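Local coordinates for protein precorrin-3 methylase (PDB 3NUT) that probably acts as an S-adenosyl-L-methionine-dependent methyltransferase of the tetrapyrrole methylase family in cobalamin (vitamin B12) biosynthesis, at residues 8-20 with 75-89. Sequence-based numbering, arbitrary orientation.
Sequences SGWVTVAGLGPGR and AAEGRRVVVVSSGDP. With SAH (S-adenosyl-L-homocysteine), chain E.
With CG wedged between backbone N and carbonyl carbon (chi1 41°), the indole of W10 swings over toward R80; the aliphatic CB and CG of R80 lie over one face of it, with the guanidinium plane turned well away from the ring. R80 CB sits 3.6 Å from the centroid of the six-membered ring, a CH-pi contact, while R80 CG comes down nearer the rim, 3.4 Å from W10 CE2. V82 CG2 touches the same indole in plane, at its edge. Replacing W10 with an alanine would probably leave the aliphatic part of R80 without its flat support and open a gap beside V82. Across the sheet from W10, V11 CG2 rests on A75 CB of helix 65-76 (3.7 Å), and V11 CG1 lies alongside V83 CG2. Between these two faces runs a parallel ladder: strands 10-15 and 80-85 are neighbours in the five-stranded parallel sheet that also holds strand 113-116, and T12 is gripped twice, by nearly straight hydrogen bonds from its N to V81 O and from V83 N to its O, both 2.6 Å. Further along, a chi1 of -174° carries V13 CG1 past P89 to meet its CB at 3.5 Å. G15 has no room for a side chain, since a CB would run into G87 O. There the ladder gives way to a classic beta bulge, L16 and G17 both facing G87, with G87 N hydrogen-bonded to G17 O at 2.9 Å from above the carbonyl plane. Just past the bulge, P18 O accepts a hydrogen bond from the adenine N6 of S-adenosyl-L-homocysteine, the carbonyls of S86 and D88 hold the amino group, and D88 N grips the carboxylate.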
ATOM      1  N   SER A   8      17.065  21.342  19.488  1.00 39.40           N
ATOM      2  CA  SER A   8      15.647  20.949  19.254  1.00 39.26           C
ATOM      3  C   SER A   8      15.523  19.765  18.262  1.00 38.05           C
ATOM      4  O   SER A   8      15.752  19.930  17.051  1.00 37.94           O
ATOM      5  CB  SER A   8      14.815  22.151  18.801  1.00 39.41           C
ATOM      6  OG  SER A   8      13.439  21.884  19.069  1.00 42.51           O
ATOM      7  N   GLY A   9      15.181  18.584  18.798  1.00 36.21           N
ATOM      8  CA  GLY A   9      15.203  17.341  18.034  1.00 33.40           C
ATOM      9  C   GLY A   9      13.877  16.837  17.499  1.00 31.84           C
ATOM     10  O   GLY A   9      12.848  17.501  17.598  1.00 31.46           O
ATOM     11  N   TRP A  10      13.901  15.645  16.914  1.00 30.40           N
ATOM     12  CA  TRP A  10      12.677  15.027  16.472  1.00 28.80           C
ATOM     13  C   TRP A  10      12.779  13.517  16.352  1.00 28.53           C
ATOM     14  O   TRP A  10      13.824  12.939  16.571  1.00 28.37           O
ATOM     15  CB  TRP A  10      12.238  15.629  15.147  1.00 28.89           C
ATOM     16  CG  TRP A  10      13.313  15.906  14.116  1.00 28.28           C
ATOM     17  CD1 TRP A  10      13.751  17.133  13.708  1.00 27.95           C
ATOM     18  CD2 TRP A  10      14.018  14.947  13.314  1.00 28.07           C
ATOM     19  NE1 TRP A  10      14.687  17.004  12.713  1.00 27.47           N
ATOM     20  CE2 TRP A  10      14.863  15.675  12.436  1.00 28.52           C
ATOM     21  CE3 TRP A  10      14.012  13.546  13.243  1.00 27.02           C
ATOM     22  CZ2 TRP A  10      15.720  15.046  11.497  1.00 28.84           C
ATOM     23  CZ3 TRP A  10      14.864  12.916  12.320  1.00 28.63           C
ATOM     24  CH2 TRP A  10      15.720  13.674  11.464  1.00 29.29           C
ATOM     25  N   VAL A  11      11.678  12.878  15.990  1.00 28.24           N
ATOM     26  CA  VAL A  11      11.674  11.440  15.785  1.00 27.07           C
ATOM     27  C   VAL A  11      11.021  11.258  14.427  1.00 27.20           C
ATOM     28  O   VAL A  11       9.896  11.702  14.197  1.00 27.26           O
ATOM     29  CB  VAL A  11      10.833  10.688  16.874  1.00 26.93           C
ATOM     30  CG1 VAL A  11      10.707   9.216  16.571  1.00 24.37           C
ATOM     31  CG2 VAL A  11      11.404  10.898  18.284  1.00 26.36           C
ATOM     32  N   THR A  12      11.722  10.601  13.525  1.00 26.42           N
ATOM     33  CA  THR A  12      11.135  10.271  12.259  1.00 26.48           C
ATOM     34  C   THR A  12      11.005   8.758  12.238  1.00 26.35           C
ATOM     35  O   THR A  12      11.937   8.034  12.594  1.00 27.57           O
ATOM     36  CB  THR A  12      12.045  10.758  11.097  1.00 26.81           C
ATOM     37  OG1 THR A  12      12.012  12.189  11.027  1.00 27.60           O
ATOM     38  CG2 THR A  12      11.569  10.173   9.738  1.00 27.13           C
ATOM     39  N   VAL A  13       9.857   8.255  11.833  1.00 25.79           N
ATOM     40  CA  VAL A  13       9.746   6.835  11.584  1.00 24.62           C
ATOM     41  C   VAL A  13       9.773   6.691  10.069  1.00 23.84           C
ATOM     42  O   VAL A  13       8.943   7.269   9.397  1.00 24.51           O
ATOM     43  CB  VAL A  13       8.470   6.249  12.202  1.00 24.83           C
ATOM     44  CG1 VAL A  13       8.467   4.720  12.053  1.00 24.42           C
ATOM     45  CG2 VAL A  13       8.420   6.613  13.652  1.00 22.32           C
ATOM     46  N   ALA A  14      10.744   5.951   9.543  1.00 22.90           N
ATOM     47  CA  ALA A  14      11.011   5.916   8.117  1.00 22.23           C
ATOM     48  C   ALA A  14      10.964   4.513   7.515  1.00 22.63           C
ATOM     49  O   ALA A  14      11.664   3.606   7.998  1.00 23.29           O
ATOM     50  CB  ALA A  14      12.392   6.533   7.856  1.00 22.14           C
ATOM     51  N   GLY A  15      10.201   4.340   6.430  1.00 21.58           N
ATOM     52  CA  GLY A  15      10.159   3.059   5.737  1.00 20.82           C
ATOM     53  C   GLY A  15      11.283   2.835   4.723  1.00 20.47           C
ATOM     54  O   GLY A  15      11.564   3.678   3.882  1.00 19.50           O
ATOM     55  N   LEU A  16      11.933   1.690   4.803  1.00 20.22           N
ATOM     56  CA  LEU A  16      13.050   1.401   3.921  1.00 21.50           C
ATOM     57  C   LEU A  16      12.661   0.615   2.684  1.00 22.85           C
ATOM     58  O   LEU A  16      13.563   0.202   1.920  1.00 24.88           O
ATOM     59  CB  LEU A  16      14.134   0.614   4.691  1.00 22.04           C
ATOM     60  CG  LEU A  16      14.799   1.304   5.887  1.00 19.22           C
ATOM     61  CD1 LEU A  16      15.847   0.425   6.501  1.00 23.58           C
ATOM     62  CD2 LEU A  16      15.492   2.607   5.478  1.00 14.93           C
ATOM     63  N   GLY A  17      11.364   0.392   2.454  1.00 23.21           N
ATOM     64  CA  GLY A  17      10.934  -0.497   1.354  1.00 24.19           C
ATOM     65  C   GLY A  17      11.246  -1.990   1.580  1.00 25.02           C
ATOM     66  O   GLY A  17      11.723  -2.391   2.652  1.00 23.26           O
ATOM     67  N   PRO A  18      10.970  -2.835   0.564  1.00 26.49           N
ATOM     68  CA  PRO A  18      11.081  -4.265   0.792  1.00 27.61           C
ATOM     69  C   PRO A  18      12.483  -4.843   0.671  1.00 28.53           C
ATOM     70  O   PRO A  18      12.650  -6.047   0.824  1.00 29.17           O
ATOM     71  CB  PRO A  18      10.130  -4.864  -0.252  1.00 28.04           C
ATOM     72  CG  PRO A  18      10.121  -3.851  -1.360  1.00 28.20           C
ATOM     73  CD  PRO A  18      10.488  -2.520  -0.794  1.00 26.53           C
ATOM     74  N   GLY A  19      13.489  -4.016   0.410  1.00 29.25           N
ATOM     75  CA  GLY A  19      14.860  -4.530   0.358  1.00 28.76           C
ATOM     76  C   GLY A  19      15.752  -3.804  -0.614  1.00 29.14           C
ATOM     77  O   GLY A  19      16.800  -3.278  -0.211  1.00 28.20           O
ATOM     78  N   ARG A  20      15.381  -3.791  -1.902  1.00 28.70           N
ATOM     79  CA  ARG A  20      16.254  -3.139  -2.882  1.00 28.79           C
ATOM     80  C   ARG A  20      16.445  -1.653  -2.540  1.00 29.12           C
ATOM     81  O   ARG A  20      15.496  -0.942  -2.203  1.00 29.40           O
ATOM     82  CB  ARG A  20      15.765  -3.332  -4.327  1.00 28.75           C
ATOM     83  CG  ARG A  20      16.908  -3.832  -5.269  1.00 29.58           C
ATOM     84  CD  ARG A  20      16.578  -3.810  -6.757  1.00 27.79           C
ATOM     85  NE  ARG A  20      15.387  -4.591  -7.044  1.00 29.85           N
ATOM     86  CZ  ARG A  20      14.189  -4.089  -7.329  1.00 31.17           C
ATOM     87  NH1 ARG A  20      13.979  -2.768  -7.370  1.00 29.46           N
ATOM     88  NH2 ARG A  20      13.192  -4.926  -7.562  1.00 29.31           N
ATOM     89  N   ALA A  75      14.972  12.640  21.536  1.00 32.21           N
ATOM     90  CA  ALA A  75      14.517  13.799  20.800  1.00 32.94           C
ATOM     91  C   ALA A  75      14.406  14.986  21.743  1.00 33.51           C
ATOM     92  O   ALA A  75      14.590  16.124  21.331  1.00 33.87           O
ATOM     93  CB  ALA A  75      13.197  13.519  20.107  1.00 32.64           C
ATOM     94  N   ALA A  76      14.148  14.710  23.017  1.00 34.68           N
ATOM     95  CA  ALA A  76      14.046  15.755  24.029  1.00 35.12           C
ATOM     96  C   ALA A  76      15.415  16.276  24.430  1.00 35.77           C
ATOM     97  O   ALA A  76      15.523  17.393  24.931  1.00 36.71           O
ATOM     98  CB  ALA A  76      13.281  15.266  25.247  1.00 35.05           C
ATOM     99  N   GLU A  77      16.465  15.490  24.213  1.00 35.15           N
ATOM    100  CA  GLU A  77      17.803  16.013  24.417  1.00 34.79           C
ATOM    101  C   GLU A  77      18.273  16.779  23.202  1.00 33.68           C
ATOM    102  O   GLU A  77      19.448  17.160  23.146  1.00 33.77           O
ATOM    103  CB  GLU A  77      18.809  14.892  24.645  1.00 35.65           C
ATOM    104  CG  GLU A  77      18.519  13.989  25.781  1.00 39.38           C
ATOM    105  CD  GLU A  77      19.421  12.770  25.754  1.00 45.56           C
ATOM    106  OE1 GLU A  77      20.253  12.650  24.818  1.00 47.17           O
ATOM    107  OE2 GLU A  77      19.286  11.930  26.673  1.00 48.59           O
ATOM    108  N   GLY A  78      17.401  16.950  22.213  1.00 32.16           N
ATOM    109  CA  GLY A  78      17.773  17.617  20.978  1.00 31.56           C
ATOM    110  C   GLY A  78      18.268  16.720  19.836  1.00 31.45           C
ATOM    111  O   GLY A  78      18.602  17.209  18.770  1.00 30.16           O
ATOM    112  N   ARG A  79      18.266  15.403  20.044  1.00 31.73           N
ATOM    113  CA  ARG A  79      18.694  14.442  19.008  1.00 31.78           C
ATOM    114  C   ARG A  79      17.691  14.303  17.842  1.00 30.94           C
ATOM    115  O   ARG A  79      16.488  14.477  18.006  1.00 31.14           O
ATOM    116  CB  ARG A  79      19.053  13.078  19.642  1.00 31.39           C
ATOM    117  CG  ARG A  79      20.360  13.113  20.465  1.00 35.10           C
ATOM    118  CD  ARG A  79      20.468  11.977  21.510  1.00 39.07           C
ATOM    119  NE  ARG A  79      21.554  11.028  21.222  1.00 43.91           N
ATOM    120  CZ  ARG A  79      21.944  10.013  22.020  1.00 43.47           C
ATOM    121  NH1 ARG A  79      21.343   9.775  23.196  1.00 43.50           N
ATOM    122  NH2 ARG A  79      22.939   9.219  21.631  1.00 43.03           N
ATOM    123  N   ARG A  80      18.211  14.032  16.656  1.00 29.96           N
ATOM    124  CA  ARG A  80      17.391  13.853  15.484  1.00 29.73           C
ATOM    125  C   ARG A  80      17.359  12.340  15.217  1.00 28.49           C
ATOM    126  O   ARG A  80      18.292  11.786  14.627  1.00 28.59           O
ATOM    127  CB  ARG A  80      17.966  14.644  14.280  1.00 29.53           C
ATOM    128  CG  ARG A  80      17.702  16.134  14.317  1.00 31.72           C
ATOM    129  CD  ARG A  80      18.497  16.909  13.270  1.00 35.62           C
ATOM    130  NE  ARG A  80      19.669  17.457  13.940  1.00 42.43           N
ATOM    131  CZ  ARG A  80      20.901  17.489  13.444  1.00 43.82           C
ATOM    132  NH1 ARG A  80      21.174  17.000  12.232  1.00 44.74           N
ATOM    133  NH2 ARG A  80      21.866  17.994  14.194  1.00 43.57           N
ATOM    134  N   VAL A  81      16.261  11.709  15.624  1.00 27.05           N
ATOM    135  CA  VAL A  81      16.156  10.265  15.726  1.00 26.20           C
ATOM    136  C   VAL A  81      15.329   9.738  14.569  1.00 25.79           C
ATOM    137  O   VAL A  81      14.179  10.136  14.400  1.00 25.32           O
ATOM    138  CB  VAL A  81      15.497   9.839  17.065  1.00 26.47           C
ATOM    139  CG1 VAL A  81      15.618   8.357  17.293  1.00 26.10           C
ATOM    140  CG2 VAL A  81      16.136  10.608  18.270  1.00 26.97           C
ATOM    141  N   VAL A  82      15.928   8.859  13.758  1.00 24.62           N
ATOM    142  CA  VAL A  82      15.185   8.144  12.735  1.00 23.55           C
ATOM    143  C   VAL A  82      14.967   6.725  13.226  1.00 24.24           C
ATOM    144  O   VAL A  82      15.917   6.004  13.509  1.00 22.54           O
ATOM    145  CB  VAL A  82      15.942   8.079  11.369  1.00 24.09           C
ATOM    146  CG1 VAL A  82      15.146   7.228  10.349  1.00 21.67           C
ATOM    147  CG2 VAL A  82      16.210   9.507  10.807  1.00 23.41           C
ATOM    148  N   VAL A  83      13.710   6.318  13.322  1.00 24.69           N
ATOM    149  CA  VAL A  83      13.407   4.951  13.703  1.00 25.17           C
ATOM    150  C   VAL A  83      13.066   4.270  12.384  1.00 25.75           C
ATOM    151  O   VAL A  83      12.225   4.757  11.612  1.00 25.24           O
ATOM    152  CB  VAL A  83      12.206   4.875  14.685  1.00 25.64           C
ATOM    153  CG1 VAL A  83      11.789   3.422  14.917  1.00 25.80           C
ATOM    154  CG2 VAL A  83      12.519   5.604  16.002  1.00 24.55           C
ATOM    155  N   VAL A  84      13.716   3.153  12.094  1.00 25.63           N
ATOM    156  CA  VAL A  84      13.519   2.545  10.780  1.00 25.76           C
ATOM    157  C   VAL A  84      12.625   1.287  10.796  1.00 26.49           C
ATOM    158  O   VAL A  84      12.696   0.476  11.716  1.00 25.81           O
ATOM    159  CB  VAL A  84      14.872   2.300  10.060  1.00 26.21           C
ATOM    160  CG1 VAL A  84      15.472   3.643   9.605  1.00 25.13           C
ATOM    161  CG2 VAL A  84      15.882   1.548  10.982  1.00 24.94           C
ATOM    162  N   SER A  85      11.791   1.150   9.760  1.00 26.53           N
ATOM    163  CA  SER A  85      11.031  -0.067   9.496  1.00 27.20           C
ATOM    164  C   SER A  85      11.211  -0.502   8.071  1.00 27.00           C
ATOM    165  O   SER A  85      11.315   0.328   7.172  1.00 27.54           O
ATOM    166  CB  SER A  85       9.545   0.195   9.677  1.00 26.64           C
ATOM    167  OG  SER A  85       9.232   0.127  11.052  1.00 32.29           O
ATOM    168  N   SER A  86      11.155  -1.797   7.830  1.00 27.01           N
ATOM    169  CA  SER A  86      11.110  -2.262   6.445  1.00 27.16           C
ATOM    170  C   SER A  86       9.762  -1.823   5.868  1.00 26.39           C
ATOM    171  O   SER A  86       8.834  -1.514   6.631  1.00 25.87           O
ATOM    172  CB  SER A  86      11.309  -3.789   6.354  1.00 26.41           C
ATOM    173  OG  SER A  86      10.203  -4.440   6.939  1.00 27.08           O
ATOM    174  N   GLY A  87       9.664  -1.781   4.544  1.00 25.86           N
ATOM    175  CA  GLY A  87       8.402  -1.482   3.884  1.00 25.83           C
ATOM    176  C   GLY A  87       7.934  -0.073   4.198  1.00 26.53           C
ATOM    177  O   GLY A  87       8.726   0.886   4.137  1.00 26.33           O
ATOM    178  N   ASP A  88       6.652   0.048   4.525  1.00 26.44           N
ATOM    179  CA  ASP A  88       6.068   1.313   4.957  1.00 27.19           C
ATOM    180  C   ASP A  88       5.945   1.241   6.476  1.00 26.98           C
ATOM    181  O   ASP A  88       5.641   0.194   6.992  1.00 25.67           O
ATOM    182  CB  ASP A  88       4.702   1.510   4.299  1.00 26.76           C
ATOM    183  CG  ASP A  88       4.066   2.840   4.644  1.00 29.98           C
ATOM    184  OD1 ASP A  88       4.140   3.778   3.808  1.00 30.51           O
ATOM    185  OD2 ASP A  88       3.504   2.955   5.764  1.00 30.80           O
ATOM    186  N   PRO A  89       6.199   2.360   7.195  1.00 27.64           N
ATOM    187  CA  PRO A  89       6.175   2.284   8.681  1.00 28.08           C
ATOM    188  C   PRO A  89       4.782   2.274   9.322  1.00 28.65           C
ATOM    189  O   PRO A  89       4.649   2.038  10.541  1.00 29.08           O
ATOM    190  CB  PRO A  89       6.963   3.534   9.117  1.00 27.93           C
ATOM    191  CG  PRO A  89       6.805   4.495   8.009  1.00 27.79           C
ATOM    192  CD  PRO A  89       6.599   3.695   6.714  1.00 26.34           C
TER
HETATM  193  N   SAH E1501       6.164  -2.516   7.387  1.00 37.11           N
HETATM  194  CA  SAH E1501       6.330  -3.768   6.586  1.00 37.66           C
HETATM  195  CB  SAH E1501       5.541  -4.928   7.213  1.00 38.01           C
HETATM  196  CG  SAH E1501       6.231  -5.459   8.470  1.00 41.03           C
HETATM  197  SD  SAH E1501       5.730  -7.108   8.907  1.00 46.62           S
HETATM  198  C   SAH E1501       5.797  -3.444   5.239  1.00 37.20           C
HETATM  199  O   SAH E1501       5.183  -2.387   5.179  1.00 37.07           O
HETATM  200  OXT SAH E1501       5.932  -4.152   4.221  1.00 36.04           O
HETATM  201  C5' SAH E1501       6.972  -8.100   8.109  1.00 45.29           C
HETATM  202  C4' SAH E1501       6.344  -9.057   7.076  1.00 44.43           C
HETATM  203  O4' SAH E1501       6.173  -8.363   5.833  1.00 43.89           O
HETATM  204  C3' SAH E1501       7.150 -10.315   6.721  1.00 43.67           C
HETATM  205  O3' SAH E1501       6.842 -11.462   7.527  1.00 46.00           O
HETATM  206  C2' SAH E1501       6.730 -10.602   5.295  1.00 42.87           C
HETATM  207  O2' SAH E1501       5.450 -11.267   5.235  1.00 41.92           O
HETATM  208  C1' SAH E1501       6.526  -9.210   4.730  1.00 41.15           C
HETATM  209  N9  SAH E1501       7.735  -8.720   4.027  1.00 38.13           N
HETATM  210  C8  SAH E1501       8.541  -7.706   4.402  1.00 37.86           C
HETATM  211  N7  SAH E1501       9.544  -7.539   3.487  1.00 38.37           N
HETATM  212  C5  SAH E1501       9.387  -8.457   2.501  1.00 35.89           C
HETATM  213  C6  SAH E1501      10.072  -8.840   1.228  1.00 38.11           C
HETATM  214  N6  SAH E1501      11.185  -8.200   0.786  1.00 38.31           N
HETATM  215  N1  SAH E1501       9.566  -9.870   0.504  1.00 36.38           N
HETATM  216  C2  SAH E1501       8.464 -10.535   0.912  1.00 36.43           C
HETATM  217  N3  SAH E1501       7.799 -10.237   2.053  1.00 36.76           N
HETATM  218  C4  SAH E1501       8.200  -9.233   2.875  1.00 36.77           C